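Long-range contacts in inositol 2-dehydrogenase/D-chiro-inositol 3-dehydrogenase (Lactobacillus casei, PDB 4MIY), which oxidises myo-inositol and D-chiro-inositol to their keto derivatives, passing the hydride to a bound NAD: residues L62-V73 against K85-E96; R15-N23 against A43-N51. All coordinates share one frame; numbering follows the deposited sequence.

How the contacts relate
Both contacts belong to the NAD-binding Rossmann domain, and together they contrast strand-strand pairing in the core with helix-helix packing near the surface. Contact 1 is buried: two adjacent parallel strands share main-chain hydrogen bonds, with aromatic packing on one face and a lysine closing the end away from the dinucleotide. Contact 2 lies nearer the surface, where a phenylalanine just past one helix packs on the other, beside a salt bridge, with no backbone bond between the segments. The two share no element, yet they touch. H17 of helix 12-24 probably hydrogen-bonds E96 and packs against F94, while L21 of the same helix meets F71, so this helix lies against the strand pair of contact 1.

Contact 1 of 2, residues L62-V73 against K85-E96. With NAD (nicotinamide-adenine-dinucleotide), chain E.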
loop_
_atom_site.group_PDB
_atom_site.type_symbol
_atom_site.label_atom_id
_atom_site.label_comp_id
_atom_site.label_asym_id
_atom_site.label_seq_id
_atom_site.Cartn_x
_atom_site.Cartn_y
_atom_site.Cartn_z
ATOM N N LEU A 62 -39.623 -12.568 30.655
ATOM C CA LEU A 62 -38.941 -11.797 31.641
ATOM C C LEU A 62 -39.266 -12.175 33.069
ATOM O O LEU A 62 -38.612 -11.738 33.968
ATOM C CB LEU A 62 -39.223 -10.334 31.441
ATOM C CG LEU A 62 -38.540 -9.689 30.234
ATOM C CD1 LEU A 62 -39.094 -8.307 29.997
ATOM C CD2 LEU A 62 -37.052 -9.585 30.430
ATOM N N GLN A 63 -40.272 -13.000 33.254
ATOM C CA GLN A 63 -40.608 -13.467 34.582
ATOM C C GLN A 63 -39.928 -14.785 34.877
ATOM O O GLN A 63 -40.104 -15.340 35.935
ATOM C CB GLN A 63 -42.100 -13.640 34.694
ATOM C CG GLN A 63 -42.828 -12.355 34.953
ATOM C CD GLN A 63 -44.336 -12.446 34.695
ATOM O OE1 GLN A 63 -44.843 -13.442 34.184
ATOM N NE2 GLN A 63 -45.047 -11.379 35.030
ATOM N N ASP A 64 -39.173 -15.306 33.927
ATOM C CA ASP A 64 -38.497 -16.550 34.148
ATOM C C ASP A 64 -37.300 -16.223 35.021
ATOM O O ASP A 64 -36.457 -15.451 34.645
ATOM C CB ASP A 64 -38.076 -17.200 32.845
ATOM C CG ASP A 64 -37.397 -18.503 33.045
ATOM O OD1 ASP A 64 -36.884 -18.748 34.131
ATOM O OD2 ASP A 64 -37.356 -19.290 32.121
ATOM N N PRO A 65 -37.259 -16.799 36.234
ATOM C CA PRO A 65 -36.237 -16.388 37.184
ATOM C C PRO A 65 -34.912 -17.052 36.901
ATOM O O PRO A 65 -33.947 -16.682 37.519
ATOM C CB PRO A 65 -36.814 -16.888 38.516
ATOM C CG PRO A 65 -37.546 -18.035 38.139
ATOM C CD PRO A 65 -38.163 -17.789 36.832
ATOM N N ASP A 66 -34.879 -18.006 36.001
ATOM C CA ASP A 66 -33.634 -18.648 35.676
ATOM C C ASP A 66 -32.845 -17.979 34.542
ATOM O O ASP A 66 -31.757 -18.365 34.259
ATOM C CB ASP A 66 -33.877 -20.097 35.371
ATOM C CG ASP A 66 -34.190 -20.907 36.618
ATOM O OD1 ASP A 66 -33.799 -20.509 37.736
ATOM O OD2 ASP A 66 -34.852 -21.939 36.467
ATOM N N ILE A 67 -33.391 -16.942 33.958
ATOM C CA ILE A 67 -32.714 -16.256 32.876
ATOM C C ILE A 67 -31.863 -15.153 33.464
ATOM O O ILE A 67 -32.338 -14.341 34.193
ATOM C CB ILE A 67 -33.691 -15.625 31.903
ATOM C CG1 ILE A 67 -34.565 -16.658 31.246
ATOM C CG2 ILE A 67 -32.954 -14.979 30.837
ATOM C CD1 ILE A 67 -35.515 -16.096 30.324
ATOM N N ASP A 68 -30.586 -15.146 33.110
ATOM C CA ASP A 68 -29.639 -14.211 33.643
ATOM C C ASP A 68 -29.645 -12.899 32.835
ATOM O O ASP A 68 -29.472 -11.844 33.351
ATOM C CB ASP A 68 -28.226 -14.844 33.584
ATOM C CG ASP A 68 -28.054 -16.031 34.521
ATOM O OD1 ASP A 68 -28.307 -15.867 35.690
ATOM O OD2 ASP A 68 -27.652 -17.087 34.092
ATOM N N ALA A 69 -29.820 -13.046 31.537
ATOM C CA ALA A 69 -29.730 -11.938 30.623
ATOM C C ALA A 69 -30.681 -12.096 29.452
ATOM O O ALA A 69 -30.980 -13.163 29.039
ATOM C CB ALA A 69 -28.308 -11.795 30.103
ATOM N N VAL A 70 -31.118 -10.960 28.957
ATOM C CA VAL A 70 -31.939 -10.910 27.775
ATOM C C VAL A 70 -31.287 -10.142 26.628
ATOM O O VAL A 70 -30.656 -9.165 26.844
ATOM C CB VAL A 70 -33.363 -10.373 28.075
ATOM C CG1 VAL A 70 -34.045 -11.278 29.063
ATOM C CG2 VAL A 70 -33.331 -9.002 28.606
ATOM N N PHE A 71 -31.460 -10.657 25.433
ATOM C CA PHE A 71 -31.080 -9.960 24.219
ATOM C C PHE A 71 -32.330 -9.438 23.537
ATOM O O PHE A 71 -33.212 -10.179 23.277
ATOM C CB PHE A 71 -30.332 -10.896 23.274
ATOM C CG PHE A 71 -28.880 -11.047 23.593
ATOM C CD1 PHE A 71 -28.481 -11.535 24.786
ATOM C CD2 PHE A 71 -27.934 -10.705 22.689
ATOM C CE1 PHE A 71 -27.167 -11.681 25.055
ATOM C CE2 PHE A 71 -26.645 -10.821 22.988
ATOM C CZ PHE A 71 -26.263 -11.323 24.154
ATOM N N VAL A 72 -32.389 -8.147 23.303
ATOM C CA VAL A 72 -33.544 -7.554 22.643
ATOM C C VAL A 72 -33.197 -7.255 21.209
ATOM O O VAL A 72 -32.424 -6.379 20.938
ATOM C CB VAL A 72 -33.971 -6.292 23.285
ATOM C CG1 VAL A 72 -35.253 -5.812 22.679
ATOM C CG2 VAL A 72 -34.071 -6.426 24.783
ATOM N N VAL A 73 -33.775 -8.020 20.321
ATOM C CA VAL A 73 -33.435 -7.985 18.916
ATOM C C VAL A 73 -34.660 -7.911 18.004
ATOM O O VAL A 73 -34.674 -8.453 16.954
ATOM C CB VAL A 73 -32.557 -9.192 18.524
ATOM C CG1 VAL A 73 -31.658 -8.838 17.352
ATOM C CG2 VAL A 73 -31.698 -9.662 19.688
ATOM N N LYS A 85 -39.659 -2.922 30.362
ATOM C CA LYS A 85 -40.127 -4.076 31.096
ATOM C C LYS A 85 -39.040 -4.890 31.744
ATOM O O LYS A 85 -39.197 -5.418 32.804
ATOM C CB LYS A 85 -40.891 -4.989 30.203
ATOM C CG LYS A 85 -42.293 -4.567 29.929
ATOM C CD LYS A 85 -42.702 -5.198 28.704
ATOM C CE LYS A 85 -44.145 -5.233 28.584
ATOM N NZ LYS A 85 -44.374 -4.350 27.473
ATOM N N ALA A 86 -37.897 -4.978 31.103
ATOM C CA ALA A 86 -36.808 -5.769 31.632
ATOM C C ALA A 86 -36.163 -5.060 32.803
ATOM O O ALA A 86 -35.594 -5.680 33.670
ATOM C CB ALA A 86 -35.793 -6.058 30.518
ATOM N N LEU A 87 -36.284 -3.746 32.832
ATOM C CA LEU A 87 -35.773 -2.975 33.935
ATOM C C LEU A 87 -36.577 -3.112 35.236
ATOM O O LEU A 87 -36.138 -2.653 36.246
ATOM C CB LEU A 87 -35.649 -1.529 33.560
ATOM C CG LEU A 87 -34.551 -1.195 32.577
ATOM C CD1 LEU A 87 -34.794 0.134 31.962
ATOM C CD2 LEU A 87 -33.257 -1.188 33.315
ATOM N N ASP A 88 -37.745 -3.708 35.148
ATOM C CA ASP A 88 -38.497 -4.105 36.329
ATOM C C ASP A 88 -37.989 -5.423 36.899
ATOM O O ASP A 88 -38.398 -5.800 37.958
ATOM C CB ASP A 88 -39.968 -4.279 35.996
ATOM C CG ASP A 88 -40.669 -2.982 35.721
ATOM O OD1 ASP A 88 -40.268 -1.930 36.234
ATOM O OD2 ASP A 88 -41.624 -3.046 34.978
ATOM N N THR A 89 -37.137 -6.137 36.167
ATOM C CA THR A 89 -36.425 -7.287 36.679
ATOM C C THR A 89 -35.004 -6.914 37.035
ATOM O O THR A 89 -34.625 -5.781 36.944
ATOM C CB THR A 89 -36.305 -8.363 35.672
ATOM O OG1 THR A 89 -35.366 -7.972 34.668
ATOM C CG2 THR A 89 -37.602 -8.638 35.032
ATOM N N ASP A 90 -34.239 -7.899 37.456
ATOM C CA ASP A 90 -32.860 -7.702 37.828
ATOM C C ASP A 90 -31.917 -8.172 36.710
ATOM O O ASP A 90 -30.737 -8.222 36.875
ATOM C CB ASP A 90 -32.544 -8.432 39.154
ATOM C CG ASP A 90 -32.688 -7.520 40.357
ATOM O OD1 ASP A 90 -32.646 -6.310 40.174
ATOM O OD2 ASP A 90 -32.823 -7.985 41.493
ATOM N N LYS A 91 -32.480 -8.535 35.592
ATOM C CA LYS A 91 -31.705 -9.102 34.522
ATOM C C LYS A 91 -30.780 -8.112 33.819
ATOM O O LYS A 91 -31.012 -6.951 33.765
ATOM C CB LYS A 91 -32.616 -9.778 33.504
ATOM C CG LYS A 91 -33.399 -10.943 34.057
ATOM C CD LYS A 91 -34.431 -11.382 33.101
ATOM C CE LYS A 91 -35.174 -12.647 33.493
ATOM N NZ LYS A 91 -35.467 -12.729 34.882
ATOM N N PHE A 92 -29.686 -8.647 33.323
ATOM C CA PHE A 92 -28.846 -7.909 32.419
ATOM C C PHE A 92 -29.528 -7.820 31.045
ATOM O O PHE A 92 -30.251 -8.683 30.656
ATOM C CB PHE A 92 -27.487 -8.610 32.319
ATOM C CG PHE A 92 -26.653 -8.494 33.567
ATOM C CD1 PHE A 92 -25.827 -7.432 33.755
ATOM C CD2 PHE A 92 -26.693 -9.454 34.528
ATOM C CE1 PHE A 92 -25.041 -7.348 34.873
ATOM C CE2 PHE A 92 -25.934 -9.362 35.605
ATOM C CZ PHE A 92 -25.111 -8.306 35.802
ATOM N N ILE A 93 -29.257 -6.739 30.341
ATOM C CA ILE A 93 -29.945 -6.426 29.107
ATOM C C ILE A 93 -28.942 -5.994 28.011
ATOM O O ILE A 93 -28.223 -5.029 28.168
ATOM C CB ILE A 93 -30.909 -5.270 29.332
ATOM C CG1 ILE A 93 -31.938 -5.616 30.406
ATOM C CG2 ILE A 93 -31.597 -4.896 28.047
ATOM C CD1 ILE A 93 -32.519 -4.399 31.024
ATOM N N PHE A 94 -28.936 -6.771 26.939
ATOM C CA PHE A 94 -28.270 -6.423 25.694
ATOM C C PHE A 94 -29.349 -6.087 24.685
ATOM O O PHE A 94 -30.083 -6.919 24.282
ATOM C CB PHE A 94 -27.419 -7.584 25.178
ATOM C CG PHE A 94 -26.590 -7.242 23.959
ATOM C CD1 PHE A 94 -27.129 -7.333 22.709
ATOM C CD2 PHE A 94 -25.294 -6.817 24.085
ATOM C CE1 PHE A 94 -26.396 -7.025 21.614
ATOM C CE2 PHE A 94 -24.563 -6.491 22.982
ATOM C CZ PHE A 94 -25.108 -6.597 21.760
ATOM N N THR A 95 -29.412 -4.830 24.320
ATOM C CA THR A 95 -30.315 -4.421 23.273
ATOM C C THR A 95 -29.538 -4.046 22.030
ATOM O O THR A 95 -28.567 -3.353 22.105
ATOM C CB THR A 95 -31.259 -3.285 23.707
ATOM O OG1 THR A 95 -32.184 -3.013 22.675
ATOM C CG2 THR A 95 -30.531 -2.082 24.037
ATOM N N GLU A 96 -29.974 -4.563 20.908
ATOM C CA GLU A 96 -29.490 -4.018 19.672
ATOM C C GLU A 96 -29.824 -2.535 19.561
ATOM O O GLU A 96 -30.704 -2.044 20.213
ATOM C CB GLU A 96 -30.008 -4.800 18.474
ATOM C CG GLU A 96 -29.112 -5.950 18.047
ATOM C CD GLU A 96 -27.700 -5.498 17.688
ATOM O OE1 GLU A 96 -27.513 -4.328 17.392
ATOM O OE2 GLU A 96 -26.813 -6.315 17.721
HETATM P PA NAD E . -35.937 -8.659 11.424
HETATM O O1A NAD E . -37.128 -7.979 10.957
HETATM O O2A NAD E . -35.370 -9.718 10.730
HETATM O O5B NAD E . -36.208 -9.403 12.797
HETATM C C5B NAD E . -36.864 -8.852 13.864
HETATM C C4B NAD E . -37.685 -9.941 14.570
HETATM O O4B NAD E . -38.354 -9.301 15.622
HETATM C C3B NAD E . -38.844 -10.500 13.757
HETATM O O3B NAD E . -38.833 -11.866 13.821
HETATM C C2B NAD E . -40.086 -9.906 14.363
HETATM O O2B NAD E . -41.209 -10.746 14.248
HETATM C C1B NAD E . -39.695 -9.785 15.787
HETATM N N9A NAD E . -40.429 -8.799 16.548
HETATM C C8A NAD E . -40.846 -7.629 16.179
HETATM N N7A NAD E . -41.408 -6.953 17.174
HETATM C C5A NAD E . -41.345 -7.732 18.237
HETATM C C6A NAD E . -41.768 -7.687 19.622
HETATM N N6A NAD E . -42.359 -6.651 20.161
HETATM N N1A NAD E . -41.459 -8.719 20.373
HETATM C C2A NAD E . -40.872 -9.769 19.931
HETATM N N3A NAD E . -40.495 -9.899 18.677
HETATM C C4A NAD E . -40.700 -8.923 17.816
HETATM O O3 NAD E . -34.948 -7.472 11.753
HETATM P PN NAD E . -33.370 -7.592 12.174
HETATM O O1N NAD E . -32.560 -7.300 10.999
HETATM O O2N NAD E . -33.097 -8.891 12.666
HETATM O O5D NAD E . -33.122 -6.409 13.104
HETATM C C5D NAD E . -33.480 -6.524 14.459
HETATM C C4D NAD E . -32.818 -5.469 15.283
HETATM O O4D NAD E . -31.420 -5.664 15.161
HETATM C C3D NAD E . -33.147 -4.101 14.787
HETATM O O3D NAD E . -33.211 -3.252 15.889
HETATM C C2D NAD E . -31.921 -3.812 13.925
HETATM O O2D NAD E . -31.765 -2.446 13.887
HETATM C C1D NAD E . -30.828 -4.472 14.718
HETATM N N1N NAD E . -29.641 -4.744 13.907
HETATM C C2N NAD E . -28.461 -4.250 14.275
HETATM C C3N NAD E . -27.310 -4.429 13.536
HETATM C C7N NAD E . -25.988 -3.864 14.001
HETATM O O7N NAD E . -25.782 -3.607 15.144
HETATM N N7N NAD E . -25.103 -3.722 13.100
HETATM C C4N NAD E . -27.393 -5.207 12.394
HETATM C C5N NAD E . -28.631 -5.708 12.058
HETATM C C6N NAD E . -29.735 -5.449 12.827
#
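The ammonium of K91 reaches back to the residues before strand 69-72, where NZ donates to D64 O at 2.9 Å and, weakly, to L62 O. Its chain runs extended past I67, whose CB lies 3.7 Å from K91 CE, and bends only at the last torsion (chi4 39°) to bring the amine to these carbonyls. Beside it, L62 CD2 rests on A86 CB at 3.7 Å, so L62 packs against helix 79-86.

Beyond the lysine the strands pair in parallel. Five main-chain bonds run from F92 N to D68 O through to E96 N to V72 O, the shortest being V72 N to F94 O at 2.8 Å. On the face bearing A69, F71, F92 and F94, the F94 CB sits over the centre of the F71 ring, 3.8 Å from its centroid. The two rings are near parallel (27°) but slid apart, with F71 CD2 3.5 Å from F94 CD1. On the other face V70 and I93 lie side by side, as do V72 and T95.

At the C-terminal ends, V73 and E96 line the NAD pocket. This is a classical beta-alpha-beta crossover: helix 79-86 covers V72 and T95, helix 279-294 packs on A69, F92 and F94, and strand 3-8 pairs with the other edge of strand 69-72.

Contact 2 of 2, residues R15-N23 against A43-N51; sequences RAHIDRLTN and AAVRDFHLN
F48 lays its ring against helix 12-24, one face receiving I18 CG2, which stands 4.0 Å from the ring centroid and 24° off the normal, a CH-pi contact displaced toward the rim. With CG2 anti to the backbone N, this branch points off the helix at the ring and leaves CD1 for A44. Around the ring's perimeter, CE1 meets D19 CB at 3.7 Å, and the amide nitrogen of N23 approaches near the ring plane at CD1. That amide is itself steadied within its helix: N23 ND2 donates to D19 OD1 at 2.8 Å, almost straight.

R15 adds the charged part. Its chain is bent at chi3 (70°), which swings the guanidinium across to the other helix, where F48 CE2 lies over one face while D47 takes the edge. NH2 forms a salt bridge to D47 OD2 at 2.7 Å, nearly in the guanidinium plane, and NH1 adds a weak bond to the same oxygen; the carboxylate plane stands almost perpendicular to the guanidinium. Deeper in, I18 CD1 packs on A44 CB at 4.1 Å. T22 OG1 touches L50 CD2 at 3.7 Å while donating to I18 O.

F48 is the first residue past helix 38-47, which ends in a Schellman motif with H49 as the positive-phi C-prime residue; L50 follows, its CB turned toward helix 12-24. The axes of segments 15-23 and 43-47 make an angle of 34° and come within 11.0 Å. Both lie on the same face of the parallel sheet: I18 rests on V7 of strand 3-8, and L50 on V30 of strand 28-34.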
loop_
_atom_site.group_PDB
_atom_site.type_symbol
_atom_site.label_atom_id
_atom_site.label_comp_id
_atom_site.label_asym_id
_atom_site.label_seq_id
_atom_site.Cartn_x
_atom_site.Cartn_y
_atom_site.Cartn_z
ATOM N N ARG A 15 -31.321 -14.333 15.187
ATOM C CA ARG A 15 -30.795 -15.639 14.950
ATOM C C ARG A 15 -29.276 -15.641 14.893
ATOM O O ARG A 15 -28.645 -16.594 15.254
ATOM C CB ARG A 15 -31.321 -16.196 13.643
ATOM C CG ARG A 15 -32.765 -16.648 13.672
ATOM C CD ARG A 15 -33.306 -16.881 12.227
ATOM N NE ARG A 15 -32.732 -18.029 11.587
ATOM C CZ ARG A 15 -33.177 -19.264 11.728
ATOM N NH1 ARG A 15 -34.216 -19.519 12.483
ATOM N NH2 ARG A 15 -32.577 -20.241 11.109
ATOM N N ALA A 16 -28.722 -14.559 14.401
ATOM C CA ALA A 16 -27.282 -14.443 14.342
ATOM C C ALA A 16 -26.653 -14.319 15.729
ATOM O O ALA A 16 -25.623 -14.842 15.958
ATOM C CB ALA A 16 -26.890 -13.286 13.467
ATOM N N HIS A 17 -27.325 -13.635 16.628
ATOM C CA HIS A 17 -26.903 -13.603 18.030
ATOM C C HIS A 17 -27.062 -14.965 18.710
ATOM O O HIS A 17 -26.251 -15.360 19.475
ATOM C CB HIS A 17 -27.638 -12.543 18.803
ATOM C CG HIS A 17 -27.103 -11.170 18.607
ATOM N ND1 HIS A 17 -25.765 -10.915 18.493
ATOM C CD2 HIS A 17 -27.719 -9.980 18.538
ATOM C CE1 HIS A 17 -25.583 -9.628 18.334
ATOM N NE2 HIS A 17 -26.751 -9.032 18.375
ATOM N N ILE A 18 -28.140 -15.665 18.402
ATOM C CA ILE A 18 -28.294 -17.025 18.886
ATOM C C ILE A 18 -27.190 -17.931 18.416
ATOM O O ILE A 18 -26.665 -18.699 19.157
ATOM C CB ILE A 18 -29.667 -17.625 18.486
ATOM C CG1 ILE A 18 -30.769 -16.886 19.211
ATOM C CG2 ILE A 18 -29.699 -19.130 18.690
ATOM C CD1 ILE A 18 -32.148 -17.297 18.778
ATOM N N ASP A 19 -26.863 -17.826 17.143
ATOM C CA ASP A 19 -25.752 -18.555 16.595
ATOM C C ASP A 19 -24.439 -18.237 17.342
ATOM O O ASP A 19 -23.669 -19.100 17.640
ATOM C CB ASP A 19 -25.611 -18.224 15.107
ATOM C CG ASP A 19 -24.551 -19.019 14.450
ATOM O OD1 ASP A 19 -24.631 -20.224 14.523
ATOM O OD2 ASP A 19 -23.632 -18.434 13.892
ATOM N N ARG A 20 -24.239 -16.965 17.617
ATOM C CA ARG A 20 -23.090 -16.522 18.379
ATOM C C ARG A 20 -23.040 -17.179 19.746
ATOM O O ARG A 20 -22.051 -17.733 20.118
ATOM C CB ARG A 20 -23.060 -14.986 18.498
ATOM C CG ARG A 20 -22.342 -14.315 17.332
ATOM C CD ARG A 20 -22.209 -12.830 17.413
ATOM N NE ARG A 20 -23.386 -12.126 16.978
ATOM C CZ ARG A 20 -23.662 -11.805 15.726
ATOM N NH1 ARG A 20 -22.856 -12.106 14.744
ATOM N NH2 ARG A 20 -24.746 -11.150 15.473
ATOM N N LEU A 21 -24.152 -17.141 20.447
ATOM C CA LEU A 21 -24.223 -17.654 21.795
ATOM C C LEU A 21 -24.146 -19.161 21.842
ATOM O O LEU A 21 -23.692 -19.709 22.786
ATOM C CB LEU A 21 -25.469 -17.168 22.494
ATOM C CG LEU A 21 -25.532 -15.664 22.642
ATOM C CD1 LEU A 21 -26.880 -15.283 22.955
ATOM C CD2 LEU A 21 -24.622 -15.152 23.703
ATOM N N THR A 22 -24.557 -19.801 20.770
ATOM C CA THR A 22 -24.665 -21.255 20.738
ATOM C C THR A 22 -23.468 -21.939 20.146
ATOM O O THR A 22 -23.038 -22.979 20.588
ATOM C CB THR A 22 -25.906 -21.638 19.910
ATOM O OG1 THR A 22 -27.038 -21.007 20.499
ATOM C CG2 THR A 22 -26.118 -23.103 19.884
ATOM N N ASN A 23 -22.960 -21.349 19.095
ATOM C CA ASN A 23 -21.997 -22.013 18.312
ATOM C C ASN A 23 -20.628 -21.371 18.387
ATOM O O ASN A 23 -19.641 -22.044 18.366
ATOM C CB ASN A 23 -22.503 -22.096 16.886
ATOM C CG ASN A 23 -23.690 -23.025 16.754
ATOM O OD1 ASN A 23 -23.716 -24.055 17.360
ATOM N ND2 ASN A 23 -24.659 -22.638 15.985
ATOM N N ALA A 43 -38.821 -21.910 14.979
ATOM C CA ALA A 43 -37.764 -22.263 14.063
ATOM C C ALA A 43 -36.366 -22.063 14.684
ATOM O O ALA A 43 -35.460 -22.806 14.427
ATOM C CB ALA A 43 -37.896 -21.502 12.784
ATOM N N ALA A 44 -36.243 -21.061 15.520
ATOM C CA ALA A 44 -34.965 -20.780 16.137
ATOM C C ALA A 44 -34.580 -21.897 17.053
ATOM O O ALA A 44 -33.466 -22.372 17.036
ATOM C CB ALA A 44 -35.056 -19.540 16.855
ATOM N N VAL A 45 -35.521 -22.361 17.832
ATOM C CA VAL A 45 -35.230 -23.415 18.750
ATOM C C VAL A 45 -34.845 -24.620 17.992
ATOM O O VAL A 45 -33.932 -25.323 18.318
ATOM C CB VAL A 45 -36.448 -23.756 19.553
ATOM C CG1 VAL A 45 -36.193 -24.960 20.353
ATOM C CG2 VAL A 45 -36.845 -22.614 20.387
ATOM N N ARG A 46 -35.575 -24.840 16.916
ATOM C CA ARG A 46 -35.367 -26.001 16.102
ATOM C C ARG A 46 -34.056 -25.995 15.331
ATOM O O ARG A 46 -33.311 -26.946 15.381
ATOM C CB ARG A 46 -36.543 -26.158 15.152
ATOM C CG ARG A 46 -36.576 -27.455 14.401
ATOM C CD ARG A 46 -37.937 -27.658 13.674
ATOM N NE ARG A 46 -38.310 -26.499 12.867
ATOM C CZ ARG A 46 -39.332 -25.708 13.132
ATOM N NH1 ARG A 46 -40.110 -25.961 14.149
ATOM N NH2 ARG A 46 -39.590 -24.679 12.359
ATOM N N ASP A 47 -33.802 -24.910 14.623
ATOM C CA ASP A 47 -32.672 -24.796 13.733
ATOM C C ASP A 47 -31.342 -24.836 14.458
ATOM O O ASP A 47 -30.375 -25.334 13.964
ATOM C CB ASP A 47 -32.769 -23.509 12.921
ATOM C CG ASP A 47 -33.912 -23.518 11.905
ATOM O OD1 ASP A 47 -34.510 -24.572 11.665
ATOM O OD2 ASP A 47 -34.196 -22.442 11.343
ATOM N N PHE A 48 -31.326 -24.301 15.662
ATOM C CA PHE A 48 -30.106 -24.226 16.440
ATOM C C PHE A 48 -30.053 -25.266 17.530
ATOM O O PHE A 48 -29.179 -25.245 18.345
ATOM C CB PHE A 48 -29.967 -22.817 17.026
ATOM C CG PHE A 48 -29.748 -21.775 16.005
ATOM C CD1 PHE A 48 -28.529 -21.620 15.446
ATOM C CD2 PHE A 48 -30.753 -20.976 15.600
ATOM C CE1 PHE A 48 -28.324 -20.703 14.504
ATOM C CE2 PHE A 48 -30.548 -20.066 14.656
ATOM C CZ PHE A 48 -29.319 -19.919 14.121
ATOM N N HIS A 49 -31.029 -26.155 17.540
ATOM C CA HIS A 49 -31.060 -27.274 18.485
ATOM C C HIS A 49 -30.951 -26.888 19.921
ATOM O O HIS A 49 -30.168 -27.449 20.632
ATOM C CB HIS A 49 -29.942 -28.239 18.234
ATOM C CG HIS A 49 -29.989 -28.870 16.898
ATOM N ND1 HIS A 49 -30.424 -28.209 15.778
ATOM C CD2 HIS A 49 -29.650 -30.105 16.498
ATOM C CE1 HIS A 49 -30.333 -29.004 14.738
ATOM N NE2 HIS A 49 -29.867 -30.162 15.148
ATOM N N LEU A 50 -31.743 -25.928 20.309
ATOM C CA LEU A 50 -31.716 -25.359 21.606
ATOM C C LEU A 50 -32.571 -26.171 22.551
ATOM O O LEU A 50 -33.567 -26.717 22.159
ATOM C CB LEU A 50 -32.300 -23.973 21.532
ATOM C CG LEU A 50 -31.633 -22.912 20.682
ATOM C CD1 LEU A 50 -32.279 -21.649 20.898
ATOM C CD2 LEU A 50 -30.197 -22.782 21.025
ATOM N N ASN A 51 -32.131 -26.254 23.790
ATOM C CA ASN A 51 -32.963 -26.701 24.868
ATOM C C ASN A 51 -33.582 -25.477 25.473
ATOM O O ASN A 51 -33.047 -24.902 26.391
ATOM C CB ASN A 51 -32.155 -27.504 25.892
ATOM C CG ASN A 51 -32.970 -27.872 27.110
ATOM O OD1 ASN A 51 -33.794 -28.743 27.051
ATOM N ND2 ASN A 51 -32.734 -27.199 28.215
#